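Local coordinates for protein DNA polymerase epsilon subunit 3 (Drosophila melanogaster, PDB 2BYK) that pairs with Chrac-16 as a histone-fold heterodimer that binds DNA and aids nucleosome sliding, and serves as an accessory subunit of DNA polymerase epsilon, at residues Phe47-Ser50 with Ser51-Leu55. Residues are numbered along the deposited sequence; the frame is centred on the assembly and turned at random.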
loop_
_atom_site.group_PDB
_atom_site.type_symbol
_atom_site.label_atom_id
_atom_site.label_comp_id
_atom_site.label_asym_id
_atom_site.label_seq_id
_atom_site.Cartn_x
_atom_site.Cartn_y
_atom_site.Cartn_z
ATOM N N PHE B 47 8.170 -3.609 -1.388
ATOM C CA PHE B 47 8.970 -2.403 -1.400
ATOM C C PHE B 47 9.041 -1.769 -0.010
ATOM O O PHE B 47 10.131 -1.444 0.465
ATOM C CB PHE B 47 8.358 -1.408 -2.380
ATOM C CG PHE B 47 9.249 -0.237 -2.708
ATOM C CD1 PHE B 47 8.694 1.027 -2.949
ATOM C CD2 PHE B 47 10.626 -0.404 -2.852
ATOM C CE1 PHE B 47 9.492 2.104 -3.330
ATOM C CE2 PHE B 47 11.438 0.669 -3.236
ATOM C CZ PHE B 47 10.865 1.926 -3.476
ATOM N N VAL B 48 7.880 -1.596 0.634
ATOM C CA VAL B 48 7.806 -0.980 1.965
ATOM C C VAL B 48 8.529 -1.798 3.030
ATOM O O VAL B 48 9.153 -1.246 3.938
ATOM C CB VAL B 48 6.341 -0.759 2.413
ATOM C CG1 VAL B 48 6.304 -0.142 3.802
ATOM C CG2 VAL B 48 5.642 0.154 1.439
ATOM N N THR B 49 8.441 -3.115 2.925
ATOM C CA THR B 49 9.122 -3.977 3.873
ATOM C C THR B 49 10.612 -3.854 3.597
ATOM O O THR B 49 11.410 -3.647 4.507
ATOM C CB THR B 49 8.707 -5.419 3.680
ATOM O OG1 THR B 49 7.281 -5.492 3.708
ATOM C CG2 THR B 49 9.290 -6.296 4.783
ATOM N N SER B 50 10.972 -3.990 2.325
ATOM C CA SER B 50 12.356 -3.876 1.888
ATOM C C SER B 50 12.939 -2.584 2.469
ATOM O O SER B 50 13.988 -2.589 3.117
ATOM C CB SER B 50 12.397 -3.840 0.356
ATOM O OG SER B 50 13.707 -3.615 -0.131
ATOM N N SER B 51 12.231 -1.481 2.247
ATOM C CA SER B 51 12.654 -0.175 2.736
ATOM C C SER B 51 12.687 -0.091 4.256
ATOM O O SER B 51 13.694 0.324 4.825
ATOM C CB SER B 51 11.730 0.918 2.200
ATOM O OG SER B 51 11.694 0.905 0.787
ATOM N N SER B 52 11.586 -0.469 4.908
ATOM C CA SER B 52 11.508 -0.425 6.368
ATOM C C SER B 52 12.647 -1.221 6.983
ATOM O O SER B 52 13.157 -0.875 8.054
ATOM C CB SER B 52 10.170 -0.983 6.844
ATOM O OG SER B 52 9.108 -0.218 6.316
ATOM N N THR B 53 13.033 -2.294 6.295
ATOM C CA THR B 53 14.125 -3.157 6.731
ATOM C C THR B 53 15.420 -2.357 6.656
ATOM O O THR B 53 16.260 -2.419 7.557
ATOM C CB THR B 53 14.269 -4.391 5.814
ATOM O OG1 THR B 53 13.095 -5.202 5.913
ATOM C CG2 THR B 53 15.473 -5.221 6.217
ATOM N N ALA B 54 15.568 -1.607 5.568
ATOM C CA ALA B 54 16.743 -0.778 5.348
ATOM C C ALA B 54 16.877 0.260 6.454
ATOM O O ALA B 54 17.921 0.355 7.093
ATOM C CB ALA B 54 16.639 -0.095 4.006
ATOM N N LEU B 55 15.808 1.027 6.674
ATOM C CA LEU B 55 15.767 2.077 7.697
ATOM C C LEU B 55 16.068 1.535 9.093
ATOM O O LEU B 55 16.682 2.209 9.920
ATOM C CB LEU B 55 14.391 2.743 7.689
ATOM C CG LEU B 55 14.171 3.878 8.682
ATOM C CD1 LEU B 55 15.197 4.977 8.457
ATOM C CD2 LEU B 55 12.768 4.412 8.505
#
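S51 turns its hydroxyl back onto the carbonyl of F47, one helical turn earlier. S51 OG lies 2.8 Å from F47 O. The backbone N of S51 bonds to the same oxygen, so F47 O accepts twice. The hydroxyl comes in above the carbonyl plane, 41° out of it. S51 OG also sits over one face of the F47 ring, towards the rim, 4.0 Å from CD2.

S52 does the same one residue on. S52 OG, placed beside its own backbone N (chi1 -60°), reaches V48 O at 2.6 Å. S52 N bonds to that oxygen from the opposite face of the carbonyl plane. V48 CG1 lies against the hydroxyl, 3.8 Å from S52 OG. A weak hydrogen bond also links S52 OG to T72 of helix 66-75.

All these residues belong to helix 31-58, the long central helix of the histone fold. One side of it packs on helix 66-75, while F47 stacks on an aromatic ring of the other protein's chain, where V48 and T49 also pack.

T53 is the third hydroxyl in the row. T53 OG1 is 2.7 Å from T49 O and stands 45° out of the carbonyl plane. T53 N takes the more axial approach to T49 O. The hydroxyl of T49 instead bonds back to A45 O. A54 N bonds to S50 O at 3.1 Å.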